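Local coordinates for hemerythrin-like domain-containing protein (Streptococcus mutans, PDB 2QKP) that is of unknown function, though its C-terminal domain, the part described here, is PAS-like and may serve in sensing or protein association, at residues R90-M95 and T109-R114; L28-T33 and L124-D129. One frame throughout, in Å; residues are numbered along the deposited sequence. Where two conformers were deposited one is given.

Contact 1: R90-M95 and T109-R114; sequences RDKVNM and TYAAVR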
ATOM      1  N   ARG A  90     -16.305 -10.394   8.403  1.00 22.80           N
ATOM      2  CA  ARG A  90     -15.477 -10.428   7.206  1.00 23.33           C
ATOM      3  C   ARG A  90     -14.189  -9.658   7.511  1.00 20.02           C
ATOM      4  O   ARG A  90     -14.164  -8.855   8.432  1.00 17.07           O
ATOM      5  CB  ARG A  90     -16.223  -9.791   6.038  1.00 23.22           C
ATOM      6  CG  ARG A  90     -17.408 -10.645   5.503  1.00 27.04           C
ATOM      7  CD  ARG A  90     -18.348  -9.844   4.626  1.00 29.43           C
ATOM      8  NE  ARG A  90     -19.362 -10.695   3.999  1.00 39.16           N
ATOM      9  CZ  ARG A  90     -20.586 -10.933   4.488  1.00 42.55           C
ATOM     10  NH1 ARG A  90     -20.990 -10.379   5.624  1.00 43.41           N
ATOM     11  NH2 ARG A  90     -21.415 -11.737   3.824  1.00 43.50           N
ATOM     12  N   ASP A  91     -13.128  -9.956   6.763  1.00 19.53           N
ATOM     13  CA  ASP A  91     -11.876  -9.215   6.911  1.00 19.44           C
ATOM     14  C   ASP A  91     -11.829  -8.035   5.954  1.00 18.02           C
ATOM     15  O   ASP A  91     -11.088  -7.068   6.192  1.00 16.80           O
ATOM     16  CB  ASP A  91     -10.646 -10.127   6.786  1.00 21.58           C
ATOM     17  CG  ASP A  91     -10.515 -10.782   5.434  1.00 24.75           C
ATOM     18  OD1 ASP A  91     -11.508 -10.930   4.681  1.00 29.12           O
ATOM     19  OD2 ASP A  91      -9.379 -11.194   5.136  1.00 31.90           O
ATOM     20  N   LYS A  92     -12.619  -8.133   4.878  0.50 16.84           N
ATOM     21  CA  LYS A  92     -12.711  -7.123   3.829  0.50 16.76           C
ATOM     22  C   LYS A  92     -14.134  -6.981   3.294  0.50 16.63           C
ATOM     23  O   LYS A  92     -14.901  -7.964   3.263  0.50 16.61           O
ATOM     24  CB  LYS A  92     -11.809  -7.491   2.642  0.50 16.82           C
ATOM     25  CG  LYS A  92     -10.311  -7.509   2.946  0.50 16.10           C
ATOM     26  CD  LYS A  92      -9.506  -7.942   1.734  0.50 18.43           C
ATOM     27  CE  LYS A  92      -9.566  -9.450   1.522  0.50 22.11           C
ATOM     28  NZ  LYS A  92      -8.563  -9.967   0.544  0.50 25.43           N
ATOM     29  N   VAL A  93     -14.466  -5.767   2.859  1.00 16.27           N
ATOM     30  CA  VAL A  93     -15.679  -5.496   2.099  1.00 16.84           C
ATOM     31  C   VAL A  93     -15.215  -4.708   0.887  1.00 16.95           C
ATOM     32  O   VAL A  93     -14.500  -3.710   1.040  1.00 16.39           O
ATOM     33  CB  VAL A  93     -16.670  -4.680   2.920  1.00 17.50           C
ATOM     34  CG1 VAL A  93     -17.871  -4.232   2.090  1.00 18.93           C
ATOM     35  CG2 VAL A  93     -17.142  -5.512   4.107  1.00 18.03           C
ATOM     36  N   ASN A  94     -15.652  -5.129  -0.305  1.00 16.73           N
ATOM     37  CA  ASN A  94     -15.241  -4.478  -1.555  1.00 17.33           C
ATOM     38  C   ASN A  94     -16.451  -3.914  -2.310  1.00 18.31           C
ATOM     39  O   ASN A  94     -17.564  -4.476  -2.241  1.00 18.98           O
ATOM     40  CB  ASN A  94     -14.531  -5.473  -2.461  1.00 17.65           C
ATOM     41  CG  ASN A  94     -13.393  -6.202  -1.765  1.00 20.08           C
ATOM     42  OD1 ASN A  94     -13.452  -7.417  -1.533  1.00 22.19           O
ATOM     43  ND2 ASN A  94     -12.341  -5.474  -1.453  1.00 16.81           N
ATOM     44  N   MET A  95     -16.236  -2.777  -2.961  1.00 18.15           N
ATOM     45  CA  MET A  95     -17.177  -2.237  -3.926  1.00 19.16           C
ATOM     46  C   MET A  95     -16.442  -1.699  -5.161  1.00 18.86           C
ATOM     47  O   MET A  95     -15.255  -1.376  -5.113  1.00 18.24           O
ATOM     48  CB  MET A  95     -18.127  -1.190  -3.286  1.00 20.30           C
ATOM     49  CG  MET A  95     -17.617  -0.352  -2.140  1.00 25.70           C
ATOM     50  SD  MET A  95     -17.411  -1.112  -0.507  1.00 23.57           S
ATOM     51  CE  MET A  95     -18.980  -0.751   0.301  1.00 28.94           C
ATOM     52  N   THR A 109     -11.735  -0.994  -1.186  1.00 14.46           N
ATOM     53  CA  THR A 109     -11.716  -2.020  -0.144  1.00 14.19           C
ATOM     54  C   THR A 109     -11.728  -1.381   1.229  1.00 14.56           C
ATOM     55  O   THR A 109     -10.976  -0.445   1.488  1.00 13.10           O
ATOM     56  CB  THR A 109     -10.439  -2.872  -0.225  1.00 14.66           C
ATOM     57  OG1 THR A 109     -10.343  -3.472  -1.512  1.00 15.00           O
ATOM     58  CG2 THR A 109     -10.425  -3.943   0.868  1.00 15.82           C
ATOM     59  N   TYR A 110     -12.589  -1.900   2.105  1.00 13.82           N
ATOM     60  CA  TYR A 110     -12.543  -1.599   3.532  1.00 14.92           C
ATOM     61  C   TYR A 110     -12.060  -2.841   4.223  1.00 14.63           C
ATOM     62  O   TYR A 110     -12.674  -3.921   4.065  1.00 14.96           O
ATOM     63  CB  TYR A 110     -13.948  -1.319   4.061  1.00 16.19           C
ATOM     64  CG  TYR A 110     -14.563  -0.058   3.548  1.00 18.56           C
ATOM     65  CD1 TYR A 110     -14.419   1.130   4.268  1.00 22.09           C
ATOM     66  CD2 TYR A 110     -15.312  -0.052   2.380  1.00 19.84           C
ATOM     67  CE1 TYR A 110     -14.997   2.330   3.823  1.00 24.54           C
ATOM     68  CE2 TYR A 110     -15.908   1.165   1.909  1.00 23.14           C
ATOM     69  CZ  TYR A 110     -15.732   2.338   2.651  1.00 22.99           C
ATOM     70  OH  TYR A 110     -16.299   3.562   2.281  1.00 25.74           O
ATOM     71  N   ALA A 111     -10.972  -2.722   4.989  1.00 12.91           N
ATOM     72  CA  ALA A 111     -10.360  -3.867   5.614  1.00 13.28           C
ATOM     73  C   ALA A 111     -10.231  -3.711   7.109  1.00 13.75           C
ATOM     74  O   ALA A 111      -9.928  -2.627   7.578  1.00 13.07           O
ATOM     75  CB  ALA A 111      -8.965  -4.109   4.983  1.00 13.64           C
ATOM     76  N   ALA A 112     -10.431  -4.799   7.862  1.00 13.27           N
ATOM     77  CA  ALA A 112     -10.202  -4.778   9.309  1.00 14.01           C
ATOM     78  C   ALA A 112      -8.707  -4.806   9.528  1.00 14.06           C
ATOM     79  O   ALA A 112      -8.000  -5.624   8.898  1.00 14.97           O
ATOM     80  CB  ALA A 112     -10.828  -6.033   9.983  1.00 13.78           C
ATOM     81  N   VAL A 113      -8.216  -3.888  10.352  1.00 13.14           N
ATOM     82  CA  VAL A 113      -6.788  -3.928  10.728  1.00 13.82           C
ATOM     83  C   VAL A 113      -6.716  -4.647  12.078  1.00 14.32           C
ATOM     84  O   VAL A 113      -7.308  -4.187  13.062  1.00 15.26           O
ATOM     85  CB  VAL A 113      -6.187  -2.507  10.834  1.00 13.40           C
ATOM     86  CG1 VAL A 113      -4.720  -2.564  11.212  1.00 14.49           C
ATOM     87  CG2 VAL A 113      -6.349  -1.769   9.528  1.00 13.26           C
ATOM     88  N   ARG A 114      -6.035  -5.788  12.105  1.00 14.40           N
ATOM     89  CA  ARG A 114      -5.901  -6.599  13.336  1.00 15.70           C
ATOM     90  C   ARG A 114      -4.446  -6.884  13.612  1.00 17.04           C
ATOM     91  O   ARG A 114      -3.665  -7.076  12.689  1.00 17.45           O
ATOM     92  CB  ARG A 114      -6.678  -7.922  13.183  1.00 15.22           C
ATOM     93  CG  ARG A 114      -8.198  -7.644  13.084  1.00 15.11           C
ATOM     94  CD  ARG A 114      -9.040  -8.950  13.025  1.00 15.30           C
ATOM     95  NE  ARG A 114     -10.454  -8.598  12.995  1.00 16.81           N
ATOM     96  CZ  ARG A 114     -11.162  -8.241  14.066  1.00 16.52           C
ATOM     97  NH1 ARG A 114     -10.606  -8.192  15.286  1.00 17.33           N
ATOM     98  NH2 ARG A 114     -12.441  -7.928  13.922  1.00 15.81           N
TER
HETATM   99  O   HOH W   1     -12.222  -8.912  10.721  1.00 14.68           O
HETATM  100  O   HOH W   2      -8.049  -7.697   7.381  1.00 24.97           O

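Contact 2: L28-T33 and L124-D129; sequences LPLEIT and LEYVQD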
ATOM      1  N   LEU A  28       2.448   4.517  -3.112  1.00 19.43           N
ATOM      2  CA  LEU A  28       1.601   3.395  -3.515  1.00 19.44           C
ATOM      3  C   LEU A  28       0.464   3.904  -4.388  1.00 19.93           C
ATOM      4  O   LEU A  28       0.025   5.037  -4.207  1.00 20.21           O
ATOM      5  CB  LEU A  28       1.089   2.650  -2.284  1.00 19.02           C
ATOM      6  CG  LEU A  28       2.157   1.863  -1.493  1.00 17.92           C
ATOM      7  CD1 LEU A  28       1.583   1.464  -0.130  1.00 19.91           C
ATOM      8  CD2 LEU A  28       2.631   0.615  -2.249  1.00 21.04           C
ATOM      9  N   PRO A  29      -0.044   3.067  -5.324  1.00 20.67           N
ATOM     10  CA  PRO A  29      -1.053   3.528  -6.275  1.00 21.37           C
ATOM     11  C   PRO A  29      -2.478   3.450  -5.682  1.00 20.21           C
ATOM     12  O   PRO A  29      -3.416   2.952  -6.338  1.00 19.79           O
ATOM     13  CB  PRO A  29      -0.887   2.524  -7.428  1.00 21.61           C
ATOM     14  CG  PRO A  29      -0.566   1.273  -6.757  1.00 21.89           C
ATOM     15  CD  PRO A  29       0.261   1.643  -5.530  1.00 22.74           C
ATOM     16  N   LEU A  30      -2.634   3.954  -4.459  1.00 18.92           N
ATOM     17  CA  LEU A  30      -3.873   3.781  -3.698  1.00 17.37           C
ATOM     18  C   LEU A  30      -4.154   5.058  -2.934  1.00 17.97           C
ATOM     19  O   LEU A  30      -3.218   5.694  -2.465  1.00 18.69           O
ATOM     20  CB  LEU A  30      -3.722   2.662  -2.663  1.00 17.48           C
ATOM     21  CG  LEU A  30      -3.324   1.274  -3.173  1.00 17.15           C
ATOM     22  CD1 LEU A  30      -2.844   0.330  -2.051  1.00 21.09           C
ATOM     23  CD2 LEU A  30      -4.505   0.652  -3.917  1.00 18.71           C
ATOM     24  N   GLU A  31      -5.429   5.420  -2.808  1.00 17.44           N
ATOM     25  CA  GLU A  31      -5.851   6.470  -1.882  1.00 18.10           C
ATOM     26  C   GLU A  31      -6.173   5.702  -0.608  1.00 17.08           C
ATOM     27  O   GLU A  31      -7.049   4.834  -0.619  1.00 16.69           O
ATOM     28  CB  GLU A  31      -7.123   7.196  -2.378  1.00 17.94           C
ATOM     29  CG  GLU A  31      -6.934   8.027  -3.631  1.00 22.41           C
ATOM     30  CD  GLU A  31      -8.243   8.636  -4.134  1.00 23.71           C
ATOM     31  OE1 GLU A  31      -9.261   8.721  -3.372  1.00 30.91           O
ATOM     32  OE2 GLU A  31      -8.239   9.058  -5.288  1.00 31.11           O
ATOM     33  N   ILE A  32      -5.461   6.016   0.477  1.00 15.47           N
ATOM     34  CA  ILE A  32      -5.561   5.235   1.724  1.00 15.24           C
ATOM     35  C   ILE A  32      -6.149   6.140   2.785  1.00 16.42           C
ATOM     36  O   ILE A  32      -5.782   7.322   2.875  1.00 16.02           O
ATOM     37  CB  ILE A  32      -4.163   4.760   2.142  1.00 14.96           C
ATOM     38  CG1 ILE A  32      -3.618   3.835   1.030  1.00 15.66           C
ATOM     39  CG2 ILE A  32      -4.120   4.043   3.558  1.00 15.46           C
ATOM     40  CD1 ILE A  32      -2.169   3.401   1.235  1.00 16.66           C
ATOM     41  N   THR A  33      -7.062   5.602   3.586  1.00 15.69           N
ATOM     42  CA  THR A  33      -7.522   6.334   4.780  1.00 17.09           C
ATOM     43  C   THR A  33      -7.534   5.353   5.935  1.00 16.90           C
ATOM     44  O   THR A  33      -7.709   4.152   5.725  1.00 17.21           O
ATOM     45  CB  THR A  33      -8.937   6.999   4.649  1.00 17.92           C
ATOM     46  OG1 THR A  33      -9.955   6.001   4.785  1.00 23.57           O
ATOM     47  CG2 THR A  33      -9.111   7.761   3.323  1.00 16.50           C
ATOM     48  N   LEU A 124      -9.032   0.092   7.624  1.00 13.94           N
ATOM     49  CA  LEU A 124      -8.175   0.615   6.554  1.00 14.57           C
ATOM     50  C   LEU A 124      -9.003   0.653   5.272  1.00 14.90           C
ATOM     51  O   LEU A 124      -9.511  -0.391   4.855  1.00 15.26           O
ATOM     52  CB  LEU A 124      -6.956  -0.316   6.395  1.00 14.79           C
ATOM     53  CG  LEU A 124      -6.074  -0.157   5.156  1.00 15.76           C
ATOM     54  CD1 LEU A 124      -5.459   1.237   5.143  1.00 17.67           C
ATOM     55  CD2 LEU A 124      -5.013  -1.219   5.139  1.00 14.94           C
ATOM     56  N   GLU A 125      -9.137   1.827   4.646  1.00 14.12           N
ATOM     57  CA  GLU A 125      -9.807   1.930   3.346  1.00 16.13           C
ATOM     58  C   GLU A 125      -8.765   2.245   2.279  1.00 16.09           C
ATOM     59  O   GLU A 125      -7.922   3.131   2.478  1.00 15.27           O
ATOM     60  CB  GLU A 125     -10.886   3.021   3.372  1.00 16.34           C
ATOM     61  CG  GLU A 125     -11.617   3.191   2.023  1.00 19.23           C
ATOM     62  CD  GLU A 125     -12.719   4.246   2.045  1.00 21.90           C
ATOM     63  OE1 GLU A 125     -12.944   4.880   3.103  1.00 27.83           O
ATOM     64  OE2 GLU A 125     -13.364   4.416   0.993  1.00 28.62           O
ATOM     65  N   TYR A 126      -8.782   1.497   1.181  1.00 16.02           N
ATOM     66  CA  TYR A 126      -7.896   1.808   0.073  1.00 15.06           C
ATOM     67  C   TYR A 126      -8.635   1.707  -1.254  1.00 16.25           C
ATOM     68  O   TYR A 126      -9.474   0.783  -1.486  1.00 14.91           O
ATOM     69  CB  TYR A 126      -6.609   0.960   0.110  1.00 16.15           C
ATOM     70  CG  TYR A 126      -6.766  -0.544   0.269  1.00 14.24           C
ATOM     71  CD1 TYR A 126      -6.770  -1.379  -0.853  1.00 16.03           C
ATOM     72  CD2 TYR A 126      -6.875  -1.134   1.535  1.00 15.08           C
ATOM     73  CE1 TYR A 126      -6.870  -2.750  -0.717  1.00 17.65           C
ATOM     74  CE2 TYR A 126      -6.979  -2.508   1.688  1.00 16.49           C
ATOM     75  CZ  TYR A 126      -6.967  -3.307   0.542  1.00 18.19           C
ATOM     76  OH  TYR A 126      -7.094  -4.668   0.657  1.00 18.04           O
ATOM     77  N   VAL A 127      -8.363   2.696  -2.095  1.00 15.97           N
ATOM     78  CA  VAL A 127      -9.079   2.867  -3.344  1.00 15.89           C
ATOM     79  C   VAL A 127      -8.061   2.774  -4.486  1.00 15.38           C
ATOM     80  O   VAL A 127      -7.017   3.435  -4.451  1.00 15.10           O
ATOM     81  CB  VAL A 127      -9.779   4.249  -3.394  1.00 16.78           C
ATOM     82  CG1 VAL A 127     -10.493   4.408  -4.675  1.00 18.34           C
ATOM     83  CG2 VAL A 127     -10.738   4.460  -2.194  1.00 17.31           C
ATOM     84  N   GLN A 128      -8.396   1.984  -5.507  1.00 15.36           N
ATOM     85  CA  GLN A 128      -7.486   1.809  -6.640  1.00 16.17           C
ATOM     86  C   GLN A 128      -8.212   2.004  -7.962  1.00 16.58           C
ATOM     87  O   GLN A 128      -9.379   1.650  -8.105  1.00 17.03           O
ATOM     88  CB  GLN A 128      -6.892   0.414  -6.611  1.00 14.47           C
ATOM     89  CG  GLN A 128      -5.676   0.206  -7.590  1.00 15.56           C
ATOM     90  CD  GLN A 128      -5.030  -1.154  -7.382  1.00 15.87           C
ATOM     91  OE1 GLN A 128      -5.559  -2.003  -6.647  1.00 17.34           O
ATOM     92  NE2 GLN A 128      -3.898  -1.375  -8.027  1.00 18.50           N
ATOM     93  N   ASP A 129      -7.504   2.552  -8.944  1.00 17.82           N
ATOM     94  CA  ASP A 129      -8.051   2.563 -10.292  1.00 18.60           C
ATOM     95  C   ASP A 129      -7.602   1.257 -10.972  1.00 18.47           C
ATOM     96  O   ASP A 129      -6.398   0.958 -11.105  1.00 18.43           O
ATOM     97  CB  ASP A 129      -7.585   3.805 -11.056  1.00 19.35           C
ATOM     98  CG  ASP A 129      -7.957   3.757 -12.531  1.00 21.78           C
ATOM     99  OD1 ASP A 129      -9.015   3.173 -12.884  1.00 24.05           O
ATOM    100  OD2 ASP A 129      -7.150   4.296 -13.336  1.00 24.51           O
TER
HETATM  101  O   HOH W   3      -4.800   3.428  -8.567  1.00 24.70           O
HETATM  102  O   HOH W   4     -12.367   7.542   4.762  1.00 41.14           O

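Contact 1: R90-M95 and T109-R114
The beta hairpin that closes one side of the PAS-type antiparallel sheet brings Val93 and Tyr110 together as a hydrogen-bonded pair. Val93 N reaches Tyr110 O at 2.8 Å, in the carbonyl plane, and Tyr110 N returns a nearly straight bond of 2.8 Å to Val93 O (175° at the hydrogen). Two residues from each, Ala112 N donates to Asp91 O at 2.9 Å, tilted off that carbonyl's plane, and a water bound to Ala112 O makes a weak second bond to the same oxygen. Beside Val93, on the face that looks to helix 72-86, the Tyr110 ring receives Met95. A chi1 of 31° and a chi2 of -73° bring the methionine SD to the ring edge, 3.6 Å from CE2 of Tyr110, in a Met-aromatic contact. The other face carries Lys92, Asn94, Thr109 and Ala111. There Asn94 and Thr109 lie side by side, with a weak, strongly bent bond of 2.8 Å from Asn94 ND2 to Thr109 OG1, while CG of Lys92 rests 4.1 Å from CG2 of Thr109. The backbone bonds thus set the register; on one face sulfur meets the aromatic edge beside Val93, and the other joins aliphatic packing to one weak polar link.

Contact 2: L28-T33 and L124-D129
Strand 31-33 runs antiparallel to strand 124-129, their axes 4.7 Å apart, and four backbone bonds join the hydrogen-bonded pairs Glu31 with Val127 and Thr33 with Glu125. Among them, Glu31 N meets a lone pair of Val127 O at 3.0 Å. Between these pairs Ile32 faces Tyr126, and its CG2 presses on CD1 of Leu124 at 3.5 Å, tighter than usual for two carbons. Leu30 sends CD2 against CB of Gln128, 3.6 Å away, and obliquely toward the Tyr126 ring. On the other face Thr33 and Glu125 point the same way. A chi1 of 77° sets OG1 of Thr33 between its backbone N and carbonyl carbon, 3.4 Å from CB of Glu125; a water joins this hydroxyl to OE1 of Glu125. Toward the start of 28-33, Pro29 centres an inverse gamma turn, and a second water links its O to N of Asp129. The polar ends of Glu31 and Gln128 find outside partners: OE2 of Glu31 accepts from Val54 N, and Gln128 NE2 bonds to Gln128 OE1 of the second subunit. Apolar packing thus accompanies a fully paired backbone at Glu31 and Thr33, while the buried Glu31 carboxylate is met by Val54 N and, weakly, Phe55 N.

Overall arrangement
Contacts 1 and 2 lie in one five-stranded antiparallel sheet, their centres about 12 Å apart. Across it the strands run 41-44, 31-36, 120-129, 104-114, 92-99, so the two contacts are alternate strand pairs, with the pairing of 120-129 and 104-114 between them. That seam is held by probable hydrogen bonds from Ala111 N to Leu124 O and from Thr109 N to Tyr126 O. Along the chain, 28-33 comes first and 124-129 last, with both segments of contact 1 between them: contact 2 brings the start of the sheet against its final strand, whereas contact 1 is a local hairpin. Strand order 2-1-5-4-3 is that of a PAS fold, and both contacts reach the second subunit.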